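Local coordinates for proteasome assembly chaperone family protein (Thermoplasma acidophilum, PDB 3GAA) that is of unknown function but belongs to the PAC2 family, whose relatives include proteasome assembly chaperones, at residues 126-140 with 184-198. Numbering follows the deposited sequence.
Sequences EGSPANGIPEERPVF and SFITPTSVDIPDPGA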
ATOM      1  N   GLU A 126     -22.976  -8.081 -33.735  1.00 37.60           N
ATOM      2  CA  GLU A 126     -22.491  -7.093 -34.667  1.00 39.09           C
ATOM      3  C   GLU A 126     -22.898  -7.220 -36.115  1.00 38.64           C
ATOM      4  O   GLU A 126     -23.416  -8.218 -36.562  1.00 38.36           O
ATOM      5  CB  GLU A 126     -20.979  -6.874 -34.513  1.00 40.06           C
ATOM      6  CG  GLU A 126     -20.099  -8.080 -34.604  1.00 45.55           C
ATOM      7  CD  GLU A 126     -18.726  -7.838 -33.966  1.00 52.65           C
ATOM      8  OE1 GLU A 126     -17.664  -8.292 -34.502  1.00 58.37           O
ATOM      9  OE2 GLU A 126     -18.716  -7.193 -32.896  1.00 58.75           O
ATOM     10  N   GLY A 127     -22.682  -6.125 -36.823  1.00 39.70           N
ATOM     11  CA  GLY A 127     -22.828  -6.069 -38.277  1.00 40.65           C
ATOM     12  C   GLY A 127     -21.498  -5.904 -39.004  1.00 40.78           C
ATOM     13  O   GLY A 127     -20.521  -5.439 -38.413  1.00 41.22           O
ATOM     14  N   SER A 128     -21.458  -6.329 -40.264  1.00 41.10           N
ATOM     15  CA  SER A 128     -20.302  -6.114 -41.156  1.00 41.79           C
ATOM     16  C   SER A 128     -20.783  -5.297 -42.313  1.00 41.63           C
ATOM     17  O   SER A 128     -21.912  -5.480 -42.744  1.00 41.27           O
ATOM     18  CB  SER A 128     -19.697  -7.434 -41.664  1.00 41.65           C
ATOM     19  OG  SER A 128     -20.682  -8.309 -42.211  1.00 43.18           O
ATOM     20  N   PRO A 129     -19.962  -4.370 -42.806  1.00 42.36           N
ATOM     21  CA  PRO A 129     -20.616  -3.459 -43.754  1.00 43.20           C
ATOM     22  C   PRO A 129     -20.816  -4.042 -45.143  1.00 44.07           C
ATOM     23  O   PRO A 129     -19.978  -4.774 -45.633  1.00 43.00           O
ATOM     24  CB  PRO A 129     -19.691  -2.242 -43.768  1.00 42.95           C
ATOM     25  CG  PRO A 129     -18.903  -2.327 -42.494  1.00 41.76           C
ATOM     26  CD  PRO A 129     -18.725  -3.793 -42.266  1.00 42.56           C
ATOM     27  N   ALA A 130     -21.972  -3.748 -45.715  1.00 46.30           N
ATOM     28  CA  ALA A 130     -22.335  -4.171 -47.050  1.00 48.58           C
ATOM     29  C   ALA A 130     -23.009  -2.970 -47.753  1.00 51.13           C
ATOM     30  O   ALA A 130     -22.865  -1.822 -47.321  1.00 51.17           O
ATOM     31  CB  ALA A 130     -23.266  -5.344 -46.957  1.00 48.01           C
ATOM     32  N   ASN A 131     -23.719  -3.222 -48.849  1.00 54.47           N
ATOM     33  CA  ASN A 131     -24.735  -2.266 -49.348  1.00 56.75           C
ATOM     34  C   ASN A 131     -25.804  -3.008 -50.120  1.00 58.79           C
ATOM     35  O   ASN A 131     -25.528  -3.487 -51.221  1.00 58.85           O
ATOM     36  CB  ASN A 131     -24.124  -1.160 -50.190  1.00 56.94           C
ATOM     37  CG  ASN A 131     -22.947  -1.628 -51.008  1.00 57.28           C
ATOM     38  OD1 ASN A 131     -22.573  -0.981 -51.991  1.00 57.43           O
ATOM     39  ND2 ASN A 131     -22.347  -2.740 -50.610  1.00 56.73           N
ATOM     40  N   GLY A 132     -27.001  -3.130 -49.517  1.00 61.24           N
ATOM     41  CA  GLY A 132     -28.049  -4.060 -50.004  1.00 63.10           C
ATOM     42  C   GLY A 132     -29.210  -4.319 -49.035  1.00 64.48           C
ATOM     43  O   GLY A 132     -29.775  -3.356 -48.504  1.00 64.86           O
ATOM     44  N   ILE A 133     -29.546  -5.578 -48.710  1.00 66.06           N
ATOM     45  CA  ILE A 133     -28.664  -6.785 -48.786  1.00 67.06           C
ATOM     46  C   ILE A 133     -29.425  -7.927 -49.453  1.00 67.87           C
ATOM     47  O   ILE A 133     -30.475  -8.336 -48.942  1.00 68.03           O
ATOM     48  CB  ILE A 133     -28.201  -7.237 -47.337  1.00 66.80           C
ATOM     49  CG1 ILE A 133     -26.827  -6.666 -47.015  1.00 66.72           C
ATOM     50  CG2 ILE A 133     -28.126  -8.758 -47.186  1.00 66.03           C
ATOM     51  CD1 ILE A 133     -26.680  -5.182 -47.273  1.00 66.31           C
ATOM     52  N   PRO A 134     -28.905  -8.454 -50.589  1.00 68.97           N
ATOM     53  CA  PRO A 134     -29.762  -9.417 -51.366  1.00 69.02           C
ATOM     54  C   PRO A 134     -30.602 -10.355 -50.433  1.00 68.54           C
ATOM     55  O   PRO A 134     -30.033 -11.200 -49.741  1.00 68.36           O
ATOM     56  CB  PRO A 134     -28.741 -10.162 -52.278  1.00 69.32           C
ATOM     57  CG  PRO A 134     -27.517  -9.140 -52.458  1.00 69.17           C
ATOM     58  CD  PRO A 134     -27.596  -8.158 -51.251  1.00 69.34           C
ATOM     59  N   GLU A 135     -31.933 -10.174 -50.428  1.00 67.95           N
ATOM     60  CA  GLU A 135     -32.842 -10.572 -49.300  1.00 67.40           C
ATOM     61  C   GLU A 135     -32.540 -11.904 -48.593  1.00 65.96           C
ATOM     62  O   GLU A 135     -33.020 -12.151 -47.467  1.00 66.18           O
ATOM     63  CB  GLU A 135     -34.316 -10.576 -49.747  1.00 67.79           C
ATOM     64  CG  GLU A 135     -35.361 -10.511 -48.587  1.00 69.61           C
ATOM     65  CD  GLU A 135     -36.769 -10.932 -49.046  1.00 72.56           C
ATOM     66  OE1 GLU A 135     -37.029 -10.970 -50.282  1.00 72.42           O
ATOM     67  OE2 GLU A 135     -37.616 -11.229 -48.168  1.00 74.86           O
ATOM     68  N   GLU A 136     -31.792 -12.770 -49.278  1.00 63.63           N
ATOM     69  CA  GLU A 136     -31.078 -13.876 -48.632  1.00 61.58           C
ATOM     70  C   GLU A 136     -29.919 -13.277 -47.815  1.00 58.04           C
ATOM     71  O   GLU A 136     -28.838 -13.032 -48.370  1.00 57.91           O
ATOM     72  CB  GLU A 136     -30.553 -14.888 -49.696  1.00 62.43           C
ATOM     73  CG  GLU A 136     -31.616 -15.538 -50.677  1.00 64.38           C
ATOM     74  CD  GLU A 136     -33.118 -15.306 -50.286  1.00 68.11           C
ATOM     75  OE1 GLU A 136     -33.981 -15.233 -51.221  1.00 69.14           O
ATOM     76  OE2 GLU A 136     -33.444 -15.183 -49.067  1.00 69.63           O
ATOM     77  N   ARG A 137     -30.160 -12.990 -46.530  1.00 53.41           N
ATOM     78  CA  ARG A 137     -29.121 -12.432 -45.682  1.00 49.75           C
ATOM     79  C   ARG A 137     -28.664 -13.457 -44.658  1.00 46.26           C
ATOM     80  O   ARG A 137     -29.440 -13.875 -43.813  1.00 44.94           O
ATOM     81  CB  ARG A 137     -29.592 -11.182 -44.985  1.00 49.77           C
ATOM     82  CG  ARG A 137     -28.812 -10.881 -43.695  1.00 51.08           C
ATOM     83  CD  ARG A 137     -28.782  -9.429 -43.354  1.00 50.69           C
ATOM     84  NE  ARG A 137     -30.012  -8.750 -43.742  1.00 49.20           N
ATOM     85  CZ  ARG A 137     -30.142  -7.428 -43.773  1.00 48.30           C
ATOM     86  NH1 ARG A 137     -29.124  -6.634 -43.424  1.00 47.76           N
ATOM     87  NH2 ARG A 137     -31.301  -6.893 -44.128  1.00 47.48           N
ATOM     88  N   PRO A 138     -27.378 -13.835 -44.708  1.00 42.66           N
ATOM     89  CA  PRO A 138     -26.801 -14.827 -43.797  1.00 40.53           C
ATOM     90  C   PRO A 138     -26.366 -14.304 -42.393  1.00 38.25           C
ATOM     91  O   PRO A 138     -26.102 -13.112 -42.182  1.00 37.33           O
ATOM     92  CB  PRO A 138     -25.578 -15.297 -44.580  1.00 40.78           C
ATOM     93  CG  PRO A 138     -25.134 -14.069 -45.334  1.00 40.68           C
ATOM     94  CD  PRO A 138     -26.363 -13.300 -45.641  1.00 42.15           C
ATOM     95  N   VAL A 139     -26.301 -15.202 -41.429  1.00 35.88           N
ATOM     96  CA  VAL A 139     -25.649 -14.868 -40.178  1.00 34.35           C
ATOM     97  C   VAL A 139     -24.346 -15.643 -40.057  1.00 32.68           C
ATOM     98  O   VAL A 139     -24.289 -16.809 -40.350  1.00 30.68           O
ATOM     99  CB  VAL A 139     -26.547 -15.091 -38.930  1.00 33.93           C
ATOM    100  CG1 VAL A 139     -25.787 -14.719 -37.664  1.00 33.12           C
ATOM    101  CG2 VAL A 139     -27.730 -14.229 -39.002  1.00 33.56           C
ATOM    102  N   PHE A 140     -23.309 -14.967 -39.590  1.00 32.13           N
ATOM    103  CA  PHE A 140     -22.074 -15.653 -39.283  1.00 32.07           C
ATOM    104  C   PHE A 140     -21.858 -15.650 -37.836  1.00 32.05           C
ATOM    105  O   PHE A 140     -22.483 -14.882 -37.117  1.00 31.55           O
ATOM    106  CB  PHE A 140     -20.893 -15.025 -39.987  1.00 31.76           C
ATOM    107  CG  PHE A 140     -21.082 -14.948 -41.425  1.00 30.43           C
ATOM    108  CD1 PHE A 140     -20.827 -16.062 -42.222  1.00 32.46           C
ATOM    109  CD2 PHE A 140     -21.632 -13.829 -41.985  1.00 28.46           C
ATOM    110  CE1 PHE A 140     -21.065 -16.019 -43.631  1.00 32.48           C
ATOM    111  CE2 PHE A 140     -21.853 -13.755 -43.380  1.00 30.52           C
ATOM    112  CZ  PHE A 140     -21.570 -14.849 -44.208  1.00 28.60           C
ATOM    113  N   SER A 184     -19.674 -14.632 -30.964  1.00 32.41           N
ATOM    114  CA  SER A 184     -20.153 -13.455 -31.611  1.00 32.85           C
ATOM    115  C   SER A 184     -21.040 -13.832 -32.823  1.00 32.47           C
ATOM    116  O   SER A 184     -20.769 -14.815 -33.480  1.00 32.96           O
ATOM    117  CB  SER A 184     -18.967 -12.602 -32.028  1.00 32.53           C
ATOM    118  OG  SER A 184     -19.395 -11.747 -33.066  1.00 34.36           O
ATOM    119  N   PHE A 185     -22.118 -13.085 -33.078  1.00 32.03           N
ATOM    120  CA  PHE A 185     -22.828 -13.211 -34.341  1.00 31.28           C
ATOM    121  C   PHE A 185     -22.588 -11.929 -35.160  1.00 31.54           C
ATOM    122  O   PHE A 185     -22.610 -10.807 -34.618  1.00 31.30           O
ATOM    123  CB  PHE A 185     -24.319 -13.388 -34.097  1.00 31.64           C
ATOM    124  CG  PHE A 185     -24.699 -14.688 -33.433  1.00 30.19           C
ATOM    125  CD1 PHE A 185     -24.389 -15.899 -34.008  1.00 29.32           C
ATOM    126  CD2 PHE A 185     -25.408 -14.691 -32.283  1.00 30.04           C
ATOM    127  CE1 PHE A 185     -24.748 -17.056 -33.451  1.00 27.79           C
ATOM    128  CE2 PHE A 185     -25.776 -15.888 -31.694  1.00 30.79           C
ATOM    129  CZ  PHE A 185     -25.429 -17.058 -32.279  1.00 30.66           C
ATOM    130  N   ILE A 186     -22.321 -12.104 -36.452  1.00 31.15           N
ATOM    131  CA  ILE A 186     -22.164 -10.997 -37.368  1.00 31.00           C
ATOM    132  C   ILE A 186     -23.109 -11.129 -38.568  1.00 31.47           C
ATOM    133  O   ILE A 186     -23.360 -12.217 -39.124  1.00 30.37           O
ATOM    134  CB  ILE A 186     -20.732 -10.855 -37.890  1.00 31.63           C
ATOM    135  CG1 ILE A 186     -19.712 -10.889 -36.736  1.00 33.13           C
ATOM    136  CG2 ILE A 186     -20.603  -9.538 -38.597  1.00 30.01           C
ATOM    137  CD1 ILE A 186     -19.147 -12.302 -36.421  1.00 34.36           C
ATOM    138  N   THR A 187     -23.662  -9.997 -38.967  1.00 32.22           N
ATOM    139  CA  THR A 187     -24.604 -10.013 -40.061  1.00 32.81           C
ATOM    140  C   THR A 187     -24.269  -8.878 -41.032  1.00 31.85           C
ATOM    141  O   THR A 187     -23.937  -7.831 -40.609  1.00 31.03           O
ATOM    142  CB  THR A 187     -26.031  -9.950 -39.514  1.00 32.67           C
ATOM    143  OG1 THR A 187     -26.913 -10.482 -40.497  1.00 36.57           O
ATOM    144  CG2 THR A 187     -26.444  -8.519 -39.176  1.00 33.25           C
ATOM    145  N   PRO A 188     -24.313  -9.118 -42.341  1.00 32.27           N
ATOM    146  CA  PRO A 188     -24.040  -8.014 -43.244  1.00 32.27           C
ATOM    147  C   PRO A 188     -25.089  -6.931 -43.089  1.00 33.53           C
ATOM    148  O   PRO A 188     -26.273  -7.222 -42.983  1.00 32.84           O
ATOM    149  CB  PRO A 188     -24.157  -8.641 -44.632  1.00 31.53           C
ATOM    150  CG  PRO A 188     -24.372 -10.095 -44.446  1.00 31.23           C
ATOM    151  CD  PRO A 188     -24.807 -10.312 -43.055  1.00 32.86           C
ATOM    152  N   THR A 189     -24.666  -5.687 -43.093  1.00 35.76           N
ATOM    153  CA  THR A 189     -25.606  -4.600 -42.941  1.00 38.12           C
ATOM    154  C   THR A 189     -25.263  -3.392 -43.858  1.00 40.64           C
ATOM    155  O   THR A 189     -24.098  -3.032 -44.033  1.00 42.17           O
ATOM    156  CB  THR A 189     -25.822  -4.264 -41.388  1.00 38.37           C
ATOM    157  OG1 THR A 189     -26.072  -2.865 -41.184  1.00 38.06           O
ATOM    158  CG2 THR A 189     -24.683  -4.716 -40.547  1.00 34.85           C
ATOM    159  N   SER A 190     -26.278  -2.799 -44.471  1.00 42.49           N
ATOM    160  CA  SER A 190     -26.090  -1.722 -45.445  1.00 44.33           C
ATOM    161  C   SER A 190     -25.504  -0.445 -44.846  1.00 45.70           C
ATOM    162  O   SER A 190     -26.018   0.099 -43.874  1.00 46.37           O
ATOM    163  CB  SER A 190     -27.463  -1.372 -46.044  1.00 44.49           C
ATOM    164  OG  SER A 190     -27.400  -0.190 -46.831  1.00 46.79           O
ATOM    165  N   VAL A 191     -24.469   0.099 -45.447  1.00 47.74           N
ATOM    166  CA  VAL A 191     -23.894   1.330 -44.877  1.00 49.32           C
ATOM    167  C   VAL A 191     -24.722   2.597 -45.161  1.00 50.81           C
ATOM    168  O   VAL A 191     -24.950   3.390 -44.267  1.00 51.10           O
ATOM    169  CB  VAL A 191     -22.398   1.538 -45.268  1.00 49.03           C
ATOM    170  CG1 VAL A 191     -21.516   0.766 -44.327  1.00 48.81           C
ATOM    171  CG2 VAL A 191     -22.137   1.133 -46.715  1.00 49.19           C
ATOM    172  N   ASP A 192     -25.171   2.822 -46.380  1.00 52.87           N
ATOM    173  CA  ASP A 192     -25.882   4.094 -46.643  1.00 54.62           C
ATOM    174  C   ASP A 192     -27.282   4.122 -46.001  1.00 54.04           C
ATOM    175  O   ASP A 192     -27.541   4.968 -45.159  1.00 54.38           O
ATOM    176  CB  ASP A 192     -25.967   4.425 -48.160  1.00 55.78           C
ATOM    177  CG  ASP A 192     -24.599   4.904 -48.759  1.00 59.53           C
ATOM    178  OD1 ASP A 192     -24.608   5.825 -49.635  1.00 63.06           O
ATOM    179  OD2 ASP A 192     -23.523   4.361 -48.351  1.00 64.11           O
ATOM    180  N   ILE A 193     -28.151   3.182 -46.369  1.00 53.09           N
ATOM    181  CA  ILE A 193     -29.558   3.236 -45.952  1.00 52.43           C
ATOM    182  C   ILE A 193     -29.888   2.395 -44.699  1.00 51.17           C
ATOM    183  O   ILE A 193     -29.189   1.403 -44.422  1.00 51.92           O
ATOM    184  CB  ILE A 193     -30.486   2.845 -47.127  1.00 52.97           C
ATOM    185  CG1 ILE A 193     -30.270   1.392 -47.584  1.00 52.38           C
ATOM    186  CG2 ILE A 193     -30.282   3.857 -48.301  1.00 53.66           C
ATOM    187  CD1 ILE A 193     -29.079   1.220 -48.539  1.00 54.30           C
ATOM    188  N   PRO A 194     -30.941   2.778 -43.933  1.00 48.93           N
ATOM    189  CA  PRO A 194     -31.251   2.071 -42.663  1.00 47.61           C
ATOM    190  C   PRO A 194     -31.589   0.604 -42.889  1.00 46.23           C
ATOM    191  O   PRO A 194     -32.216   0.285 -43.880  1.00 46.30           O
ATOM    192  CB  PRO A 194     -32.464   2.822 -42.123  1.00 47.46           C
ATOM    193  CG  PRO A 194     -32.479   4.131 -42.875  1.00 47.85           C
ATOM    194  CD  PRO A 194     -31.912   3.840 -44.211  1.00 48.47           C
ATOM    195  N   ASP A 195     -31.175  -0.279 -41.987  1.00 44.70           N
ATOM    196  CA  ASP A 195     -31.206  -1.714 -42.272  1.00 43.47           C
ATOM    197  C   ASP A 195     -31.707  -2.604 -41.128  1.00 41.51           C
ATOM    198  O   ASP A 195     -30.946  -3.365 -40.548  1.00 41.15           O
ATOM    199  CB  ASP A 195     -29.827  -2.182 -42.712  1.00 43.45           C
ATOM    200  CG  ASP A 195     -29.881  -3.514 -43.433  1.00 46.60           C
ATOM    201  OD1 ASP A 195     -31.023  -4.026 -43.629  1.00 48.84           O
ATOM    202  OD2 ASP A 195     -28.805  -4.060 -43.806  1.00 49.11           O
ATOM    203  N   PRO A 196     -33.010  -2.549 -40.842  1.00 39.70           N
ATOM    204  CA  PRO A 196     -33.658  -3.349 -39.797  1.00 38.38           C
ATOM    205  C   PRO A 196     -33.556  -4.864 -39.941  1.00 36.22           C
ATOM    206  O   PRO A 196     -33.570  -5.555 -38.944  1.00 36.64           O
ATOM    207  CB  PRO A 196     -35.123  -2.943 -39.897  1.00 38.58           C
ATOM    208  CG  PRO A 196     -35.118  -1.683 -40.608  1.00 39.49           C
ATOM    209  CD  PRO A 196     -33.988  -1.738 -41.566  1.00 39.47           C
ATOM    210  N   GLY A 197     -33.450  -5.377 -41.147  1.00 33.96           N
ATOM    211  CA  GLY A 197     -33.223  -6.808 -41.338  1.00 32.46           C
ATOM    212  C   GLY A 197     -31.893  -7.294 -40.780  1.00 31.52           C
ATOM    213  O   GLY A 197     -31.750  -8.486 -40.491  1.00 31.76           O
ATOM    214  N   ALA A 198     -30.912  -6.394 -40.621  1.00 29.77           N
ATOM    215  CA  ALA A 198     -29.660  -6.759 -39.969  1.00 28.85           C
ATOM    216  C   ALA A 198     -30.009  -7.123 -38.512  1.00 28.22           C
ATOM    217  O   ALA A 198     -29.785  -8.241 -38.045  1.00 29.10           O
ATOM    218  CB  ALA A 198     -28.669  -5.618 -40.034  1.00 28.25           C
TER
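Strand 184-190 runs parallel to strand 126-130 in the mixed sheet, and the loop after 126-130 passes round the end of strand 184-190 and comes back antiparallel, at Phe140, on that strand's other edge. Six backbone bonds join the parallel pair, from Glu126 N to Phe185 O (2.9 Å) as far as Val191 N to Ala130 O. Phe140 N and Ile186 O form a nearly straight bond (2.8 Å), answered by Ile186 N to Phe140 O. With chi1 at -157°, Thr187 swings OG1 away from its own N and toward the returning loop, where it donates to Pro138 O (3.2 Å). Arg137 ties this loop to the turn entering helix 196-210. Its guanidinium meets the Asp195 carboxylate end-on, NH1 to OD2 at 2.6 Å and NH2 to OD1 at 2.9 Å, the planes 35° apart. NH1 also donates to Pro188 O (2.9 Å), in the guanidinium plane, so three bonds fix the rotation of the group. Gly197 C lies over one face of it and Ile133 CB over the other. Asp195 OD2 also accepts from Ser190 N, on the opposite face of the carboxylate to NH1. On the sheet face carrying Ile186 and Pro188, Glu126 CG lies alongside Ile186 CG1 (3.5 Å), while Pro188 packs CG against Pro138 CD (4.0 Å). Thr187 projects from the opposite face, and both it and Thr189 touch Thr39 of helix 39-51.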